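Local coordinates for protein pectate lyase (PDB 4U4B) that probably cleaves polygalacturonate and methylated pectins by calcium-dependent elimination, working within the chain as a pectate lyase of polysaccharide lyase family 3, at residues C124-V129 against P154-L159; V228-A233 against L253-G258. One frame throughout, in Å; residues are numbered along the deposited sequence.

Contact 1. Residues C124-V129 against P154-L159; sequences CKAGAV and PPVITL
Ile-157 meets Ala-128 and the carbonyl of Lys-125 through the very end of its side chain, and two torsions put it there: CG1 stands beside the backbone N (chi1 -68°), and a second turn (chi2 -83°) swings CD1 back toward the neighbouring strand. CD1 of Ile-157 thereby rests 3.8 Å from CB of Ala-128 and 3.6 Å from O of Lys-125, so that one methyl touches both the first and last residues of a tight turn. On the other face of the sheet Val-129 and Thr-158 run side by side in the same direction. CG2 of Val-129, turned to the backbone N side, comes within 4.2 Å of CB of Thr-158, so the two beta-branched residues touch flank to flank.

The backbones illustrate how a parallel ladder begins. Residues 125-128 form a type II turn, closed by the bond from Ala-128 N to Lys-125 O, and Gly-127 supplies the positive phi that such a turn favours at its third position. The turn presents Gly-127 N to O of Val-156 at 2.8 Å, with the donor standing above the carbonyl plane. A straighter bond follows, from Thr-158 N to O of Ala-128, also 2.8 Å. Beside the first of these bonds Gly-127 CA leans on O of Pro-155 in a CA-H...O contact; between the two, Ile-157 CA does the same to O of Ala-128, and beyond the second Val-129 CA to O of Thr-158.

The contact joins the first two parallel strands of one sheet of the beta-helix characteristic of pectate lyases. Strand 128-131 is the outermost at this end, and Cys-124, just before the turn, is disulfide-bonded to Cys-137. On its far side strand 157-160 pairs with strand 178-182, while Ile-157 also packs on Leu-167 of strand 167-169.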
ATOM      1  N   CYS A 124       2.465  19.283   3.234  1.00 13.51           N
ATOM      2  CA  CYS A 124       1.874  18.085   3.832  1.00 13.58           C
ATOM      3  C   CYS A 124       0.895  18.444   4.934  1.00 15.36           C
ATOM      4  O   CYS A 124       1.299  18.570   6.092  1.00 13.44           O
ATOM      5  CB  CYS A 124       2.955  17.151   4.400  1.00 13.81           C
ATOM      6  SG  CYS A 124       3.923  16.318   3.151  1.00 18.51           S
ATOM      7  N   LYS A 125      -0.381  18.595   4.569  1.00 13.73           N
ATOM      8  CA  LYS A 125      -1.445  18.946   5.506  1.00 11.12           C
ATOM      9  C   LYS A 125      -2.683  18.124   5.197  1.00 10.68           C
ATOM     10  O   LYS A 125      -2.906  17.722   4.053  1.00 13.06           O
ATOM     11  CB  LYS A 125      -1.788  20.441   5.427  1.00 15.71           C
ATOM     12  CG  LYS A 125      -0.620  21.389   5.657  1.00 24.06           C
ATOM     13  CD  LYS A 125      -1.031  22.855   5.462  1.00 25.02           C
ATOM     14  CE  LYS A 125      -2.063  23.309   6.498  1.00 34.69           C
ATOM     15  NZ  LYS A 125      -1.614  23.132   7.922  1.00 40.70           N
ATOM     16  N   ALA A 126      -3.500  17.871   6.207  1.00  8.01           N
ATOM     17  CA  ALA A 126      -4.753  17.164   5.969  1.00 12.53           C
ATOM     18  C   ALA A 126      -5.643  17.938   4.993  1.00 11.17           C
ATOM     19  O   ALA A 126      -5.933  19.107   5.217  1.00 11.08           O
ATOM     20  CB  ALA A 126      -5.482  16.929   7.275  1.00 11.25           C
ATOM     21  N   GLY A 127      -6.043  17.287   3.906  1.00  9.66           N
ATOM     22  CA  GLY A 127      -6.900  17.891   2.907  1.00 10.09           C
ATOM     23  C   GLY A 127      -6.134  18.583   1.794  1.00 15.78           C
ATOM     24  O   GLY A 127      -6.730  19.188   0.895  1.00 11.50           O
ATOM     25  N   ALA A 128      -4.811  18.499   1.844  1.00 10.27           N
ATOM     26  CA  ALA A 128      -3.973  19.140   0.830  1.00 12.87           C
ATOM     27  C   ALA A 128      -4.246  18.647  -0.573  1.00 12.87           C
ATOM     28  O   ALA A 128      -4.555  17.475  -0.795  1.00 11.72           O
ATOM     29  CB  ALA A 128      -2.496  18.926   1.144  1.00 12.78           C
ATOM     30  N   VAL A 129      -4.097  19.557  -1.521  1.00 10.34           N
ATOM     31  CA  VAL A 129      -4.128  19.228  -2.926  1.00 11.02           C
ATOM     32  C   VAL A 129      -2.757  19.484  -3.510  1.00 16.38           C
ATOM     33  O   VAL A 129      -2.325  20.634  -3.631  1.00 16.98           O
ATOM     34  CB  VAL A 129      -5.194  20.053  -3.666  1.00 15.91           C
ATOM     35  CG1 VAL A 129      -5.241  19.675  -5.143  1.00 14.02           C
ATOM     36  CG2 VAL A 129      -6.548  19.835  -3.003  1.00 14.39           C
ATOM     37  N   PRO A 154     -12.995  16.099   1.847  1.00 23.26           N
ATOM     38  CA  PRO A 154     -11.705  16.089   1.155  1.00 20.75           C
ATOM     39  C   PRO A 154     -10.921  14.803   1.411  1.00 15.76           C
ATOM     40  O   PRO A 154     -10.903  14.315   2.537  1.00 16.94           O
ATOM     41  CB  PRO A 154     -10.975  17.293   1.760  1.00 16.65           C
ATOM     42  CG  PRO A 154     -12.050  18.073   2.513  1.00 19.72           C
ATOM     43  CD  PRO A 154     -12.995  17.044   2.974  1.00 18.43           C
ATOM     44  N   PRO A 155     -10.284  14.249   0.376  1.00 17.29           N
ATOM     45  CA  PRO A 155      -9.328  13.161   0.639  1.00 15.15           C
ATOM     46  C   PRO A 155      -8.216  13.692   1.550  1.00 12.78           C
ATOM     47  O   PRO A 155      -7.938  14.887   1.461  1.00  9.78           O
ATOM     48  CB  PRO A 155      -8.793  12.812  -0.750  1.00 12.94           C
ATOM     49  CG  PRO A 155      -9.841  13.316  -1.705  1.00 16.23           C
ATOM     50  CD  PRO A 155     -10.402  14.555  -1.062  1.00 17.12           C
ATOM     51  N   VAL A 156      -7.604  12.869   2.400  1.00 10.29           N
ATOM     52  CA  VAL A 156      -6.585  13.412   3.292  1.00 10.89           C
ATOM     53  C   VAL A 156      -5.453  14.038   2.477  1.00  7.98           C
ATOM     54  O   VAL A 156      -4.821  14.990   2.906  1.00 10.55           O
ATOM     55  CB  VAL A 156      -6.025  12.358   4.251  1.00  9.36           C
ATOM     56  CG1 VAL A 156      -5.307  11.217   3.475  1.00 10.48           C
ATOM     57  CG2 VAL A 156      -5.104  13.027   5.256  1.00 10.30           C
ATOM     58  N   ILE A 157      -5.235  13.526   1.276  1.00  7.69           N
ATOM     59  CA  ILE A 157      -4.296  14.121   0.343  1.00  8.60           C
ATOM     60  C   ILE A 157      -4.809  13.860  -1.056  1.00 10.11           C
ATOM     61  O   ILE A 157      -5.172  12.728  -1.384  1.00 13.02           O
ATOM     62  CB  ILE A 157      -2.859  13.527   0.466  1.00  8.56           C
ATOM     63  CG1 ILE A 157      -2.192  13.909   1.803  1.00  6.50           C
ATOM     64  CG2 ILE A 157      -2.016  13.951  -0.732  1.00  8.11           C
ATOM     65  CD1 ILE A 157      -1.557  15.265   1.825  1.00  8.71           C
ATOM     66  N   THR A 158      -4.833  14.902  -1.880  1.00 10.56           N
ATOM     67  CA  THR A 158      -5.192  14.760  -3.280  1.00 10.69           C
ATOM     68  C   THR A 158      -3.999  15.046  -4.151  1.00 12.34           C
ATOM     69  O   THR A 158      -3.312  16.054  -3.973  1.00 12.96           O
ATOM     70  CB  THR A 158      -6.336  15.713  -3.694  1.00  9.94           C
ATOM     71  OG1 THR A 158      -7.483  15.449  -2.889  1.00  8.27           O
ATOM     72  CG2 THR A 158      -6.677  15.529  -5.164  1.00  8.32           C
ATOM     73  N   LEU A 159      -3.766  14.157  -5.105  1.00 11.30           N
ATOM     74  CA  LEU A 159      -2.622  14.274  -5.982  1.00 13.07           C
ATOM     75  C   LEU A 159      -3.092  14.538  -7.402  1.00 14.93           C
ATOM     76  O   LEU A 159      -4.009  13.885  -7.900  1.00 14.41           O
ATOM     77  CB  LEU A 159      -1.767  13.000  -5.928  1.00  8.63           C
ATOM     78  CG  LEU A 159      -1.209  12.577  -4.567  1.00 11.23           C
ATOM     79  CD1 LEU A 159      -0.493  11.235  -4.730  1.00 11.84           C
ATOM     80  CD2 LEU A 159      -0.254  13.632  -3.972  1.00  6.60           C
TER

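Contact 2. Residues V228-A233 against L253-G258; sequences VLQQNA and LWRSCG. With SO4 (sulfate ion), chain B.
Backbone bonds carry the pairing of Leu-229, Gln-230 and Gln-231 with Trp-254, Arg-255 and Ser-256. Leu-229 N gives to O of Leu-253 and receives Arg-255 N on its own O; two residues on, Gln-231 N and O repeat the pattern with Arg-255 O and Cys-257 N, the alternation expected of parallel strands.

Among side-chain hydrogen bonds, Trp-254 NE1 reaches OE1 of Gln-231 at 2.9 Å. The acceptor lies near the indole plane, yet the donor sits above the amide plane, the two planes being 77° apart. Thr-238 also bonds this OE1 and Ser-236 holds NE2, fixing the amide. Gln-230, bent at chi2 (88°), directs NE2 to OD1 of Asn-232 at 3.2 Å within the amide plane and to a water shared with Gly-258 N and the sulfate.

Apolar contact is made by CB of Leu-229 at the indole edge, 3.6 Å from CD1 of Trp-254.

Ionic contact falls to Arg-255, which hydrogen-bonds the sulfate, NE to O2 at 3.0 Å and NH2 to O4 at 3.1 Å; NH2 also bonds Ser-325, and NH1 bonds Asn-287. Lys-227 and Lys-252 hold the same anion, probably taken from the crystallisation liquor.

These are successive rungs of the beta-helix: strand 227-231 pairs onward with 200-202, and Trp-254 packs inward on strands 236-241, 267-271 and 282-287.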
ATOM      1  N   VAL A 228      -9.039  -1.588  -0.747  1.00 15.28           N
ATOM      2  CA  VAL A 228      -7.840  -0.836  -0.417  1.00 16.78           C
ATOM      3  C   VAL A 228      -7.496   0.112  -1.559  1.00 12.24           C
ATOM      4  O   VAL A 228      -7.377   1.314  -1.347  1.00 15.70           O
ATOM      5  CB  VAL A 228      -6.672  -1.768  -0.106  1.00 16.16           C
ATOM      6  CG1 VAL A 228      -5.461  -0.952   0.327  1.00 13.72           C
ATOM      7  CG2 VAL A 228      -7.085  -2.731   0.974  1.00 13.45           C
ATOM      8  N   LEU A 229      -7.397  -0.430  -2.766  1.00 11.51           N
ATOM      9  CA  LEU A 229      -7.210   0.371  -3.969  1.00 14.58           C
ATOM     10  C   LEU A 229      -8.484   0.357  -4.815  1.00 14.11           C
ATOM     11  O   LEU A 229      -8.959  -0.706  -5.199  1.00 11.91           O
ATOM     12  CB  LEU A 229      -6.034  -0.153  -4.783  1.00  7.92           C
ATOM     13  CG  LEU A 229      -4.765  -0.319  -3.952  1.00 12.44           C
ATOM     14  CD1 LEU A 229      -3.621  -0.918  -4.793  1.00 10.40           C
ATOM     15  CD2 LEU A 229      -4.357   1.020  -3.323  1.00 10.12           C
ATOM     16  N   GLN A 230      -9.025   1.538  -5.100  1.00 13.60           N
ATOM     17  CA  GLN A 230     -10.236   1.641  -5.907  1.00 15.11           C
ATOM     18  C   GLN A 230      -9.931   2.394  -7.196  1.00 16.30           C
ATOM     19  O   GLN A 230      -9.249   3.412  -7.171  1.00 19.26           O
ATOM     20  CB  GLN A 230     -11.342   2.342  -5.114  1.00 16.21           C
ATOM     21  CG  GLN A 230     -12.630   2.569  -5.894  1.00 20.84           C
ATOM     22  CD  GLN A 230     -13.599   1.393  -5.803  1.00 23.55           C
ATOM     23  OE1 GLN A 230     -13.459   0.525  -4.942  1.00 25.57           O
ATOM     24  NE2 GLN A 230     -14.593   1.370  -6.683  1.00 25.19           N
ATOM     25  N   GLN A 231     -10.423   1.898  -8.322  1.00 13.78           N
ATOM     26  CA  GLN A 231     -10.198   2.558  -9.603  1.00 14.54           C
ATOM     27  C   GLN A 231     -11.529   2.954 -10.239  1.00 16.15           C
ATOM     28  O   GLN A 231     -12.354   2.099 -10.548  1.00 13.75           O
ATOM     29  CB  GLN A 231      -9.400   1.643 -10.533  1.00 14.30           C
ATOM     30  CG  GLN A 231      -8.694   2.325 -11.700  1.00 13.13           C
ATOM     31  CD  GLN A 231      -7.470   1.539 -12.134  1.00 17.30           C
ATOM     32  OE1 GLN A 231      -6.731   1.041 -11.295  1.00 16.97           O
ATOM     33  NE2 GLN A 231      -7.263   1.402 -13.439  1.00 17.16           N
ATOM     34  N   ASN A 232     -11.738   4.251 -10.432  1.00 17.14           N
ATOM     35  CA  ASN A 232     -12.983   4.734 -11.039  1.00 21.57           C
ATOM     36  C   ASN A 232     -12.812   5.351 -12.435  1.00 20.84           C
ATOM     37  O   ASN A 232     -13.746   5.351 -13.240  1.00 21.50           O
ATOM     38  CB  ASN A 232     -13.660   5.743 -10.108  1.00 18.72           C
ATOM     39  CG  ASN A 232     -14.011   5.139  -8.759  1.00 22.96           C
ATOM     40  OD1 ASN A 232     -14.043   3.919  -8.612  1.00 25.92           O
ATOM     41  ND2 ASN A 232     -14.283   5.981  -7.774  1.00 22.59           N
ATOM     42  N   ALA A 233     -11.627   5.874 -12.727  1.00 18.60           N
ATOM     43  CA  ALA A 233     -11.354   6.397 -14.065  1.00 23.21           C
ATOM     44  C   ALA A 233     -11.281   5.287 -15.097  1.00 21.95           C
ATOM     45  O   ALA A 233     -10.822   4.186 -14.806  1.00 20.85           O
ATOM     46  CB  ALA A 233     -10.050   7.193 -14.081  1.00 22.57           C
ATOM     47  N   LEU A 253      -8.205  -6.094  -2.344  1.00 17.09           N
ATOM     48  CA  LEU A 253      -6.994  -5.296  -2.435  1.00 16.40           C
ATOM     49  C   LEU A 253      -7.170  -4.205  -3.488  1.00 12.01           C
ATOM     50  O   LEU A 253      -6.784  -3.052  -3.278  1.00 13.85           O
ATOM     51  CB  LEU A 253      -5.780  -6.179  -2.756  1.00 10.30           C
ATOM     52  CG  LEU A 253      -4.408  -5.522  -2.728  1.00 13.50           C
ATOM     53  CD1 LEU A 253      -3.338  -6.559  -2.417  1.00 11.69           C
ATOM     54  CD2 LEU A 253      -4.102  -4.847  -4.056  1.00 16.35           C
ATOM     55  N   TRP A 254      -7.721  -4.588  -4.629  1.00 11.37           N
ATOM     56  CA  TRP A 254      -7.965  -3.663  -5.735  1.00 12.57           C
ATOM     57  C   TRP A 254      -9.306  -3.946  -6.394  1.00 13.73           C
ATOM     58  O   TRP A 254      -9.668  -5.107  -6.587  1.00 16.05           O
ATOM     59  CB  TRP A 254      -6.855  -3.772  -6.772  1.00 12.96           C
ATOM     60  CG  TRP A 254      -7.038  -2.863  -7.952  1.00 17.07           C
ATOM     61  CD1 TRP A 254      -6.627  -1.562  -8.060  1.00 12.41           C
ATOM     62  CD2 TRP A 254      -7.678  -3.188  -9.193  1.00 16.10           C
ATOM     63  NE1 TRP A 254      -6.961  -1.068  -9.294  1.00 11.19           N
ATOM     64  CE2 TRP A 254      -7.610  -2.040 -10.008  1.00 15.07           C
ATOM     65  CE3 TRP A 254      -8.294  -4.344  -9.696  1.00 16.48           C
ATOM     66  CZ2 TRP A 254      -8.140  -2.009 -11.303  1.00 16.47           C
ATOM     67  CZ3 TRP A 254      -8.820  -4.314 -10.979  1.00 18.76           C
ATOM     68  CH2 TRP A 254      -8.745  -3.152 -11.765  1.00 16.40           C
ATOM     69  N   ARG A 255     -10.032  -2.894  -6.761  1.00 17.72           N
ATOM     70  CA  ARG A 255     -11.350  -3.058  -7.378  1.00 14.30           C
ATOM     71  C   ARG A 255     -11.610  -2.011  -8.456  1.00 17.46           C
ATOM     72  O   ARG A 255     -11.587  -0.803  -8.199  1.00 17.55           O
ATOM     73  CB  ARG A 255     -12.442  -2.994  -6.310  1.00 15.79           C
ATOM     74  CG  ARG A 255     -13.885  -3.095  -6.831  1.00 19.94           C
ATOM     75  CD  ARG A 255     -14.151  -4.386  -7.613  1.00 25.26           C
ATOM     76  NE  ARG A 255     -15.583  -4.657  -7.730  1.00 22.88           N
ATOM     77  CZ  ARG A 255     -16.239  -4.818  -8.871  1.00 20.61           C
ATOM     78  NH1 ARG A 255     -15.607  -4.758 -10.029  1.00 20.32           N
ATOM     79  NH2 ARG A 255     -17.542  -5.051  -8.841  1.00 24.79           N
ATOM     80  N   SER A 256     -11.841  -2.479  -9.675  1.00 18.60           N
ATOM     81  CA  SER A 256     -12.407  -1.630 -10.710  1.00 17.45           C
ATOM     82  C   SER A 256     -13.847  -1.365 -10.316  1.00 19.13           C
ATOM     83  O   SER A 256     -14.579  -2.312 -10.015  1.00 21.82           O
ATOM     84  CB  SER A 256     -12.323  -2.292 -12.086  1.00 19.08           C
ATOM     85  OG  SER A 256     -12.961  -1.492 -13.068  1.00 22.94           O
ATOM     86  N   CYS A 257     -14.244  -0.091 -10.289  1.00 17.06           N
ATOM     87  CA  CYS A 257     -15.577   0.301  -9.839  1.00 18.56           C
ATOM     88  C   CYS A 257     -16.682  -0.552 -10.471  1.00 16.36           C
ATOM     89  O   CYS A 257     -16.799  -0.623 -11.691  1.00 17.68           O
ATOM     90  CB  CYS A 257     -15.841   1.768 -10.144  1.00 21.50           C
ATOM     91  SG  CYS A 257     -17.349   2.355  -9.328  1.00 28.69           S
ATOM     92  N   GLY A 258     -17.463  -1.213  -9.627  1.00 19.19           N
ATOM     93  CA  GLY A 258     -18.522  -2.099 -10.078  1.00 26.29           C
ATOM     94  C   GLY A 258     -19.774  -1.368 -10.537  1.00 27.79           C
ATOM     95  O   GLY A 258     -20.350  -1.707 -11.566  1.00 27.23           O
TER
HETATM   96  S   SO4 B 401     -17.499  -4.126  -4.772  1.00 48.15           S
HETATM   97  O1  SO4 B 401     -17.289  -2.683  -4.951  1.00 31.93           O
HETATM   98  O2  SO4 B 401     -16.203  -4.806  -4.770  1.00 31.40           O
HETATM   99  O3  SO4 B 401     -18.180  -4.386  -3.505  1.00 40.59           O
HETATM  100  O4  SO4 B 401     -18.327  -4.659  -5.859  1.00 38.86           O
HETATM  101  O   HOH W   1     -16.788  -0.580  -6.868  1.00 22.38           O

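Contacts 1 and 2 show one repeated principle, the stacking of successive parallel strands, at two levels of the same beta-helix. Both belong to the mixed sheet that runs from strand 128-131 to strand 327-330. Contact 1 joins its first and second strands, contact 2 its fifth and sixth, with strands 178-182 and 200-202 between them. The centres lie 20 Å apart and the nearest atoms about 11 Å, so they do not touch. Along the chain they come in series, contact 1 closing before contact 2 opens. Contact 2 is the more buried and lies nearer the calcium-binding residues, Val-228 being about 5 Å from Ile-195 between side chains, against about 9 Å for Val-156.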